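Local structure of protein adenylyltransferase VopS (3LET) at residues L193-L204 with M287-R295; K265-H275 with L302-I313. The protein transfers AMP from ATP to a threonine of the host Rho GTPases RhoA, Rac and Cdc42, blocking their downstream signalling and actin assembly in infected cells. One frame throughout, in Å; residues are numbered along the deposited sequence.

Contact 1. Residues L193-L204 with M287-R295; sequences LLKEYATNGKDL and MLYAIAELR
R295 leaves its helix with CG anti to its own carbonyl carbon (chi1 -69°) and runs extended from CG to NE, delivering the guanidinium to the carbonyls of Y197, in the last turn of helix 184-199, and of K202, in the turn that follows. L194 takes the other rotation, CG anti to the backbone N (chi1 179°), and lowers CD1 as a knob into the hole formed by M287, A290, I291 and L294. There L194 CD1 lies 3.7 Å from L294 CD1, the side chains crossing near a right angle, while L194 and I291 slide past each other. M287 SD rests against L194 CD1. One turn on from L194, Y197 CB is pressed by I291 CD1 (3.5 Å), and I291 CG2 meets L204 CD1, from the loop, at 3.8 Å. The short helix axes cross at -45°.

Each carbonyl oxygen accepts two N-H donors of R295, near the guanidinium plane. Side-on, NE and NH2 of R295 converge on Y197 O, the NH2 bond measuring 3.0 Å. End-on, NH1 and NH2 close on K202 O, with R295 NH2, at 2.8 Å, on a lone pair. L204 CG approaches obliquely at 3.6 Å from R295 NH1. The turn is shaped by G201, whose phi is positive, and by an Asx turn in which N200 OD1 accepts from K202 N; N200 ND2 sits over the centre of one face of the Y197 ring.

Four N-H bonds, that from NE the longest, to two backbone oxygens fix the rotation of the guanidinium and tie the turn to the C-terminal part of helix 281-295. The positive charge of R295, close to the C-terminal end of helix 184-199, would probably be favoured by the helix dipole.

Contact 2. Residues K265-H275 with L302-I313; sequences KHLFAGVIGYH and LAMNAENSLHGI
The F268 ring is sandwiched: L302 CD1 stands over its centre on one face, a CH-pi contact 4.1 Å from the centroid, and I272 CD1 of its own helix covers the opposite face toward the rim. Around the ring, E307 CG lies 3.6 Å from F268 CZ, and L310 CB approaches F268 CD2 obliquely (3.8 Å). The F268 and H311 rings meet rim to rim, planes 25° apart. On the H311 ring, E307 O lies over one face, while I313 N donates to H311 ND1 in the ring plane (3.1 Å).

H311 CG stands between its backbone N and carbonyl carbon (chi1 55°), and the side chain fits as a knob among F268, A269, I272 and G273, with H311 CB 3.6 Å from I272 CG2. The backbones come close here: A269 and H311 CA atoms are 4.3 Å apart, and G273 CA is 3.5 Å from H311 O. One water donates to both G273 O and H311 O, bridging the helices.

E307 also forms a salt bridge with R286, assigned to ATP binding by similarity, so the packing on F268 reaches the probable nucleotide site of the Fic fold. Helix 304-311 crosses helix 260-274 at -66°, with H137 of helix 113-139 bonded to L310 O and L267 packed on I249 and L253 of helix 238-255.

In the fold
From the N terminus, the chain reaches helix 184-199 and the turn after it, the first half of contact 1. It then passes through helices 207-217 and 238-255 to helix 260-274, where contact 2 begins. Helix 281-295 returns to close contact 1 over 82 intervening residues, and helix 304-311 closes contact 2 over 26, near the C terminus. The two closures therefore cross rather than nest. Helix 281-295 joins them: L288 packs on L267 and V271, and Y289 on K265 and L302. Together they tie helix 184-199 and the last helix, 304-311, to the packed pair 260-274 and 281-295.

Contact 1. Residues L193-L204 with M287-R295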
loop_
_atom_site.group_PDB
_atom_site.type_symbol
_atom_site.label_atom_id
_atom_site.label_comp_id
_atom_site.label_asym_id
_atom_site.label_seq_id
_atom_site.Cartn_x
_atom_site.Cartn_y
_atom_site.Cartn_z
ATOM N N LEU A 193 -0.887 23.500 6.102
ATOM C CA LEU A 193 -0.065 22.463 5.472
ATOM C C LEU A 193 0.110 22.760 3.995
ATOM O O LEU A 193 1.167 22.537 3.419
ATOM C CB LEU A 193 -0.653 21.054 5.673
ATOM C CG LEU A 193 -0.466 20.456 7.080
ATOM C CD1 LEU A 193 -1.287 19.172 7.255
ATOM C CD2 LEU A 193 1.013 20.177 7.361
ATOM N N LEU A 194 -0.926 23.285 3.371
ATOM C CA LEU A 194 -0.843 23.546 1.949
ATOM C C LEU A 194 0.191 24.663 1.696
ATOM O O LEU A 194 1.030 24.569 0.780
ATOM C CB LEU A 194 -2.204 23.969 1.419
ATOM C CG LEU A 194 -2.240 24.307 -0.068
ATOM C CD1 LEU A 194 -1.780 23.151 -0.956
ATOM C CD2 LEU A 194 -3.678 24.713 -0.416
ATOM N N LYS A 195 0.133 25.718 2.491
ATOM C CA LYS A 195 1.103 26.804 2.338
ATOM C C LYS A 195 2.505 26.299 2.586
ATOM O O LYS A 195 3.462 26.658 1.885
ATOM C CB LYS A 195 0.800 27.937 3.328
ATOM C CG LYS A 195 -0.512 28.666 3.023
ATOM C CD LYS A 195 -0.652 29.872 3.959
ATOM C CE LYS A 195 -2.085 30.281 4.160
ATOM N NZ LYS A 195 -2.655 30.907 2.950
ATOM N N GLU A 196 2.628 25.494 3.631
ATOM C CA GLU A 196 3.923 24.922 3.993
ATOM C C GLU A 196 4.541 24.070 2.862
ATOM O O GLU A 196 5.698 24.266 2.491
ATOM C CB GLU A 196 3.772 24.097 5.276
ATOM C CG GLU A 196 5.096 23.524 5.779
ATOM C CD GLU A 196 4.948 22.762 7.091
ATOM O OE1 GLU A 196 3.947 22.962 7.809
ATOM O OE2 GLU A 196 5.843 21.967 7.416
ATOM N N TYR A 197 3.783 23.121 2.311
ATOM C CA TYR A 197 4.319 22.303 1.217
ATOM C C TYR A 197 4.396 23.043 -0.126
ATOM O O TYR A 197 5.126 22.650 -1.031
ATOM C CB TYR A 197 3.526 20.995 1.071
ATOM C CG TYR A 197 3.988 19.993 2.111
ATOM C CD1 TYR A 197 3.686 20.180 3.458
ATOM C CD2 TYR A 197 4.770 18.903 1.757
ATOM C CE1 TYR A 197 4.133 19.284 4.426
ATOM C CE2 TYR A 197 5.220 17.984 2.722
ATOM C CZ TYR A 197 4.888 18.181 4.052
ATOM O OH TYR A 197 5.324 17.290 5.021
ATOM N N ALA A 198 3.663 24.127 -0.268
ATOM C CA ALA A 198 3.794 24.900 -1.497
ATOM C C ALA A 198 5.195 25.519 -1.579
ATOM O O ALA A 198 5.727 25.739 -2.670
ATOM C CB ALA A 198 2.736 25.987 -1.549
ATOM N N THR A 199 5.794 25.768 -0.416
ATOM C CA THR A 199 7.028 26.537 -0.349
ATOM C C THR A 199 8.223 25.767 0.218
ATOM O O THR A 199 9.330 26.296 0.233
ATOM C CB THR A 199 6.822 27.816 0.519
ATOM O OG1 THR A 199 6.533 27.449 1.877
ATOM C CG2 THR A 199 5.661 28.621 -0.010
ATOM N N ASN A 200 8.036 24.535 0.683
ATOM C CA ASN A 200 9.129 23.885 1.412
ATOM C C ASN A 200 10.060 23.064 0.545
ATOM O O ASN A 200 11.024 22.503 1.051
ATOM C CB ASN A 200 8.617 23.051 2.597
ATOM C CG ASN A 200 7.851 21.823 2.170
ATOM O OD1 ASN A 200 7.682 21.555 0.978
ATOM N ND2 ASN A 200 7.368 21.062 3.151
ATOM N N GLY A 201 9.800 23.015 -0.756
ATOM C CA GLY A 201 10.599 22.191 -1.653
ATOM C C GLY A 201 10.633 20.684 -1.375
ATOM O O GLY A 201 11.495 19.979 -1.877
ATOM N N LYS A 202 9.705 20.144 -0.600
ATOM C CA LYS A 202 9.809 18.718 -0.295
ATOM C C LYS A 202 9.387 17.857 -1.486
ATOM O O LYS A 202 8.379 18.116 -2.129
ATOM C CB LYS A 202 9.020 18.340 0.971
ATOM C CG LYS A 202 9.942 18.300 2.187
ATOM C CD LYS A 202 9.251 17.887 3.467
ATOM C CE LYS A 202 10.217 17.978 4.644
ATOM N NZ LYS A 202 9.637 17.449 5.914
ATOM N N ASP A 203 10.171 16.820 -1.758
ATOM C CA ASP A 203 9.893 15.918 -2.863
ATOM C C ASP A 203 8.634 15.100 -2.596
ATOM O O ASP A 203 8.573 14.386 -1.607
ATOM C CB ASP A 203 11.080 14.974 -3.048
ATOM C CG ASP A 203 10.977 14.142 -4.328
ATOM O OD1 ASP A 203 10.004 14.318 -5.101
ATOM O OD2 ASP A 203 11.884 13.315 -4.571
ATOM N N LEU A 204 7.639 15.209 -3.479
ATOM C CA LEU A 204 6.404 14.460 -3.350
ATOM C C LEU A 204 6.554 13.026 -3.847
ATOM O O LEU A 204 5.741 12.166 -3.503
ATOM C CB LEU A 204 5.292 15.143 -4.162
ATOM C CG LEU A 204 5.074 16.624 -3.811
ATOM C CD1 LEU A 204 3.934 17.183 -4.625
ATOM C CD2 LEU A 204 4.804 16.766 -2.306
ATOM N N MET A 287 -4.817 17.077 -1.598
ATOM C CA MET A 287 -3.701 17.903 -1.142
ATOM C C MET A 287 -2.529 17.763 -2.123
ATOM O O MET A 287 -1.899 18.764 -2.484
ATOM C CB MET A 287 -3.308 17.516 0.292
ATOM C CG MET A 287 -2.015 18.147 0.800
ATOM S SD MET A 287 -2.234 19.934 1.095
ATOM C CE MET A 287 -3.147 19.895 2.656
ATOM N N LEU A 288 -2.194 16.542 -2.572
ATOM C CA LEU A 288 -1.061 16.431 -3.531
ATOM C C LEU A 288 -1.365 17.092 -4.884
ATOM O O LEU A 288 -0.477 17.665 -5.513
ATOM C CB LEU A 288 -0.621 14.972 -3.779
ATOM C CG LEU A 288 -0.076 14.286 -2.518
ATOM C CD1 LEU A 288 0.365 12.869 -2.882
ATOM C CD2 LEU A 288 1.088 15.027 -1.911
ATOM N N TYR A 289 -2.611 17.007 -5.331
ATOM C CA TYR A 289 -3.005 17.655 -6.583
ATOM C C TYR A 289 -2.765 19.157 -6.441
ATOM O O TYR A 289 -2.154 19.775 -7.328
ATOM C CB TYR A 289 -4.493 17.403 -6.867
ATOM C CG TYR A 289 -5.009 18.186 -8.075
ATOM C CD1 TYR A 289 -4.742 17.742 -9.377
ATOM C CD2 TYR A 289 -5.760 19.353 -7.902
ATOM C CE1 TYR A 289 -5.216 18.433 -10.494
ATOM C CE2 TYR A 289 -6.239 20.080 -9.034
ATOM C CZ TYR A 289 -5.965 19.609 -10.306
ATOM O OH TYR A 289 -6.422 20.331 -11.400
ATOM N N ALA A 290 -3.267 19.739 -5.344
ATOM C CA ALA A 290 -3.128 21.183 -5.100
ATOM C C ALA A 290 -1.672 21.596 -4.984
ATOM O O ALA A 290 -1.276 22.616 -5.523
ATOM C CB ALA A 290 -3.881 21.614 -3.842
ATOM N N ILE A 291 -0.863 20.841 -4.255
ATOM C CA ILE A 291 0.537 21.214 -4.131
ATOM C C ILE A 291 1.201 21.189 -5.500
ATOM O O ILE A 291 1.947 22.108 -5.845
ATOM C CB ILE A 291 1.289 20.269 -3.196
ATOM C CG1 ILE A 291 0.743 20.396 -1.764
ATOM C CG2 ILE A 291 2.798 20.550 -3.228
ATOM C CD1 ILE A 291 1.199 19.201 -0.865
ATOM N N ALA A 292 0.948 20.137 -6.275
ATOM C CA ALA A 292 1.544 20.046 -7.621
ATOM C C ALA A 292 1.109 21.249 -8.464
ATOM O O ALA A 292 1.911 21.863 -9.172
ATOM C CB ALA A 292 1.151 18.726 -8.327
ATOM N N GLU A 293 -0.161 21.603 -8.364
ATOM C CA GLU A 293 -0.681 22.727 -9.149
ATOM C C GLU A 293 0.013 24.022 -8.754
ATOM O O GLU A 293 0.370 24.847 -9.615
ATOM C CB GLU A 293 -2.175 22.898 -8.917
ATOM C CG GLU A 293 -3.034 21.855 -9.593
ATOM C CD GLU A 293 -3.105 22.092 -11.091
ATOM O OE1 GLU A 293 -3.848 23.003 -11.520
ATOM O OE2 GLU A 293 -2.406 21.379 -11.829
ATOM N N LEU A 294 0.167 24.222 -7.448
ATOM C CA LEU A 294 0.688 25.499 -6.952
ATOM C C LEU A 294 2.151 25.615 -7.343
ATOM O O LEU A 294 2.610 26.687 -7.738
ATOM C CB LEU A 294 0.502 25.631 -5.438
ATOM C CG LEU A 294 -0.949 25.748 -4.977
ATOM C CD1 LEU A 294 -1.019 25.797 -3.471
ATOM C CD2 LEU A 294 -1.654 26.994 -5.580
ATOM N N ARG A 295 2.880 24.501 -7.299
ATOM C CA ARG A 295 4.281 24.526 -7.693
ATOM C C ARG A 295 4.419 24.808 -9.179
ATOM O O ARG A 295 5.506 25.187 -9.646
ATOM C CB ARG A 295 4.962 23.205 -7.325
ATOM C CG ARG A 295 5.092 23.042 -5.816
ATOM C CD ARG A 295 5.792 21.740 -5.461
ATOM N NE ARG A 295 6.049 21.629 -4.026
ATOM C CZ ARG A 295 6.696 20.601 -3.493
ATOM N NH1 ARG A 295 7.112 19.613 -4.290
ATOM N NH2 ARG A 295 6.907 20.552 -2.182
#

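Contact 2. Residues K265-H275 with L302-I313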
loop_
_atom_site.group_PDB
_atom_site.type_symbol
_atom_site.label_atom_id
_atom_site.label_comp_id
_atom_site.label_asym_id
_atom_site.label_seq_id
_atom_site.Cartn_x
_atom_site.Cartn_y
_atom_site.Cartn_z
ATOM N N LYS A 265 -2.588 15.511 -11.324
ATOM C CA LYS A 265 -3.574 14.498 -11.700
ATOM C C LYS A 265 -3.064 13.090 -11.440
ATOM O O LYS A 265 -3.817 12.225 -10.987
ATOM C CB LYS A 265 -3.940 14.636 -13.186
ATOM C CG LYS A 265 -4.728 15.894 -13.439
ATOM C CD LYS A 265 -5.214 15.946 -14.886
ATOM C CE LYS A 265 -5.201 17.358 -15.424
ATOM N NZ LYS A 265 -6.461 18.015 -15.098
ATOM N N HIS A 266 -1.808 12.854 -11.785
ATOM C CA HIS A 266 -1.218 11.526 -11.615
ATOM C C HIS A 266 -1.045 11.200 -10.140
ATOM O O HIS A 266 -1.201 10.056 -9.737
ATOM C CB HIS A 266 0.135 11.431 -12.318
ATOM C CG HIS A 266 0.025 11.353 -13.807
ATOM N ND1 HIS A 266 -0.209 10.166 -14.465
ATOM C CD2 HIS A 266 0.095 12.310 -14.764
ATOM C CE1 HIS A 266 -0.268 10.392 -15.768
ATOM N NE2 HIS A 266 -0.082 11.683 -15.978
ATOM N N LEU A 267 -0.721 12.200 -9.329
ATOM C CA LEU A 267 -0.630 11.952 -7.889
ATOM C C LEU A 267 -1.988 11.666 -7.268
ATOM O O LEU A 267 -2.134 10.756 -6.463
ATOM C CB LEU A 267 0.049 13.133 -7.188
ATOM C CG LEU A 267 1.535 13.271 -7.593
ATOM C CD1 LEU A 267 2.069 14.549 -6.942
ATOM C CD2 LEU A 267 2.373 12.039 -7.156
ATOM N N PHE A 268 -2.978 12.456 -7.643
ATOM C CA PHE A 268 -4.359 12.261 -7.181
ATOM C C PHE A 268 -4.839 10.852 -7.550
ATOM O O PHE A 268 -5.398 10.128 -6.720
ATOM C CB PHE A 268 -5.254 13.334 -7.848
ATOM C CG PHE A 268 -6.729 13.160 -7.576
ATOM C CD1 PHE A 268 -7.363 13.903 -6.571
ATOM C CD2 PHE A 268 -7.483 12.268 -8.339
ATOM C CE1 PHE A 268 -8.679 13.752 -6.313
ATOM C CE2 PHE A 268 -8.825 12.116 -8.091
ATOM C CZ PHE A 268 -9.432 12.849 -7.062
ATOM N N ALA A 269 -4.632 10.460 -8.805
ATOM C CA ALA A 269 -5.075 9.149 -9.281
ATOM C C ALA A 269 -4.375 8.036 -8.509
ATOM O O ALA A 269 -4.982 7.021 -8.156
ATOM C CB ALA A 269 -4.762 8.991 -10.809
ATOM N N GLY A 270 -3.078 8.198 -8.305
ATOM C CA GLY A 270 -2.289 7.170 -7.645
ATOM C C GLY A 270 -2.681 6.950 -6.206
ATOM O O GLY A 270 -2.795 5.805 -5.737
ATOM N N VAL A 271 -2.840 8.031 -5.456
ATOM C CA VAL A 271 -3.185 7.892 -4.042
ATOM C C VAL A 271 -4.560 7.256 -3.880
ATOM O O VAL A 271 -4.744 6.334 -3.104
ATOM C CB VAL A 271 -3.232 9.262 -3.321
ATOM C CG1 VAL A 271 -3.733 9.067 -1.868
ATOM C CG2 VAL A 271 -1.866 9.896 -3.350
ATOM N N ILE A 272 -5.549 7.764 -4.607
ATOM C CA ILE A 272 -6.906 7.338 -4.344
ATOM C C ILE A 272 -7.144 6.014 -5.051
ATOM O O ILE A 272 -7.776 5.106 -4.499
ATOM C CB ILE A 272 -7.946 8.393 -4.790
ATOM C CG1 ILE A 272 -7.812 9.655 -3.920
ATOM C CG2 ILE A 272 -9.364 7.846 -4.652
ATOM C CD1 ILE A 272 -8.505 10.897 -4.552
ATOM N N GLY A 273 -6.584 5.893 -6.243
ATOM C CA GLY A 273 -6.806 4.729 -7.096
ATOM C C GLY A 273 -6.164 3.453 -6.562
ATOM O O GLY A 273 -6.662 2.354 -6.788
ATOM N N TYR A 274 -5.026 3.591 -5.906
ATOM C CA TYR A 274 -4.344 2.424 -5.331
ATOM C C TYR A 274 -4.716 2.261 -3.857
ATOM O O TYR A 274 -4.352 1.259 -3.244
ATOM C CB TYR A 274 -2.834 2.605 -5.436
ATOM C CG TYR A 274 -2.238 2.360 -6.805
ATOM C CD1 TYR A 274 -2.561 1.189 -7.526
ATOM C CD2 TYR A 274 -1.303 3.244 -7.346
ATOM C CE1 TYR A 274 -1.992 0.929 -8.743
ATOM C CE2 TYR A 274 -0.734 3.001 -8.575
ATOM C CZ TYR A 274 -1.090 1.833 -9.267
ATOM O OH TYR A 274 -0.550 1.560 -10.481
ATOM N N HIS A 275 -5.430 3.240 -3.286
ATOM C CA HIS A 275 -5.758 3.231 -1.848
ATOM C C HIS A 275 -4.456 3.178 -1.058
ATOM O O HIS A 275 -4.194 2.218 -0.328
ATOM C CB HIS A 275 -6.640 2.033 -1.479
ATOM C CG HIS A 275 -7.997 2.100 -2.102
ATOM N ND1 HIS A 275 -9.065 2.715 -1.483
ATOM C CD2 HIS A 275 -8.445 1.692 -3.313
ATOM C CE1 HIS A 275 -10.121 2.652 -2.273
ATOM N NE2 HIS A 275 -9.773 2.035 -3.388
ATOM N N LEU A 302 -10.791 20.346 -9.770
ATOM C CA LEU A 302 -11.279 19.217 -10.565
ATOM C C LEU A 302 -12.781 19.067 -10.479
ATOM O O LEU A 302 -13.345 19.081 -9.392
ATOM C CB LEU A 302 -10.668 17.903 -10.045
ATOM C CG LEU A 302 -9.165 17.717 -10.261
ATOM C CD1 LEU A 302 -8.634 16.471 -9.505
ATOM C CD2 LEU A 302 -8.867 17.609 -11.744
ATOM N N ALA A 303 -13.437 18.871 -11.622
ATOM C CA ALA A 303 -14.850 18.477 -11.612
ATOM C C ALA A 303 -14.970 17.081 -10.990
ATOM O O ALA A 303 -14.012 16.331 -10.999
ATOM C CB ALA A 303 -15.411 18.465 -13.026
ATOM N N MET A 304 -16.132 16.734 -10.442
ATOM C CA MET A 304 -16.315 15.394 -9.883
ATOM C C MET A 304 -16.133 14.338 -10.950
ATOM O O MET A 304 -15.548 13.288 -10.707
ATOM C CB MET A 304 -17.697 15.243 -9.262
ATOM C CG MET A 304 -17.846 15.950 -7.933
ATOM S SD MET A 304 -19.393 15.483 -7.128
ATOM C CE MET A 304 -19.424 13.703 -7.415
ATOM N N ASN A 305 -16.656 14.617 -12.136
ATOM C CA ASN A 305 -16.448 13.756 -13.287
ATOM C C ASN A 305 -14.971 13.486 -13.562
ATOM O O ASN A 305 -14.590 12.368 -13.931
ATOM C CB ASN A 305 -17.065 14.417 -14.518
ATOM C CG ASN A 305 -18.529 14.118 -14.650
ATOM O OD1 ASN A 305 -19.075 13.280 -13.923
ATOM N ND2 ASN A 305 -19.186 14.798 -15.582
ATOM N N ALA A 306 -14.140 14.516 -13.396
ATOM C CA ALA A 306 -12.718 14.383 -13.667
ATOM C C ALA A 306 -12.055 13.565 -12.553
ATOM O O ALA A 306 -11.238 12.673 -12.827
ATOM C CB ALA A 306 -12.085 15.749 -13.775
ATOM N N GLU A 307 -12.396 13.852 -11.291
ATOM C CA GLU A 307 -11.860 13.024 -10.187
ATOM C C GLU A 307 -12.170 11.549 -10.437
ATOM O O GLU A 307 -11.298 10.679 -10.287
ATOM C CB GLU A 307 -12.464 13.435 -8.850
ATOM C CG GLU A 307 -12.067 14.840 -8.388
ATOM C CD GLU A 307 -12.503 15.084 -6.946
ATOM O OE1 GLU A 307 -13.114 14.172 -6.364
ATOM O OE2 GLU A 307 -12.236 16.173 -6.384
ATOM N N ASN A 308 -13.419 11.254 -10.797
ATOM C CA ASN A 308 -13.830 9.875 -10.991
ATOM C C ASN A 308 -13.076 9.221 -12.138
ATOM O O ASN A 308 -12.660 8.071 -12.027
ATOM C CB ASN A 308 -15.339 9.782 -11.199
ATOM C CG ASN A 308 -16.105 10.124 -9.941
ATOM O OD1 ASN A 308 -15.608 9.921 -8.833
ATOM N ND2 ASN A 308 -17.306 10.665 -10.100
ATOM N N SER A 309 -12.869 9.956 -13.222
ATOM C CA SER A 309 -12.043 9.477 -14.332
ATOM C C SER A 309 -10.601 9.207 -13.955
ATOM O O SER A 309 -9.970 8.322 -14.531
ATOM C CB SER A 309 -12.023 10.496 -15.465
ATOM O OG SER A 309 -13.184 10.370 -16.235
ATOM N N LEU A 310 -10.059 9.984 -13.023
ATOM C CA LEU A 310 -8.658 9.799 -12.636
ATOM C C LEU A 310 -8.484 8.586 -11.744
ATOM O O LEU A 310 -7.625 7.737 -12.010
ATOM C CB LEU A 310 -8.105 11.054 -11.912
ATOM C CG LEU A 310 -7.946 12.248 -12.852
ATOM C CD1 LEU A 310 -7.752 13.515 -12.020
ATOM C CD2 LEU A 310 -6.782 12.077 -13.843
ATOM N N HIS A 311 -9.264 8.496 -10.674
ATOM C CA HIS A 311 -8.954 7.424 -9.708
ATOM C C HIS A 311 -9.610 6.114 -10.122
ATOM O O HIS A 311 -9.142 5.049 -9.749
ATOM C CB HIS A 311 -9.302 7.797 -8.259
ATOM C CG HIS A 311 -10.720 8.235 -8.034
ATOM N ND1 HIS A 311 -11.801 7.427 -8.288
ATOM C CD2 HIS A 311 -11.218 9.367 -7.477
ATOM C CE1 HIS A 311 -12.913 8.056 -7.940
ATOM N NE2 HIS A 311 -12.586 9.236 -7.445
ATOM N N GLY A 312 -10.653 6.205 -10.933
ATOM C CA GLY A 312 -11.288 5.024 -11.510
ATOM C C GLY A 312 -12.060 4.128 -10.562
ATOM O O GLY A 312 -12.448 3.018 -10.931
ATOM N N ILE A 313 -12.269 4.588 -9.335
ATOM C CA ILE A 313 -12.952 3.798 -8.327
ATOM C C ILE A 313 -14.453 3.887 -8.567
ATOM O O ILE A 313 -14.989 4.970 -8.731
ATOM C CB ILE A 313 -12.636 4.302 -6.908
ATOM C CG1 ILE A 313 -11.118 4.334 -6.676
ATOM C CG2 ILE A 313 -13.334 3.439 -5.870
ATOM C CD1 ILE A 313 -10.415 3.025 -7.033
HETATM O O HOH W 1 -8.107 2.368 -9.560
#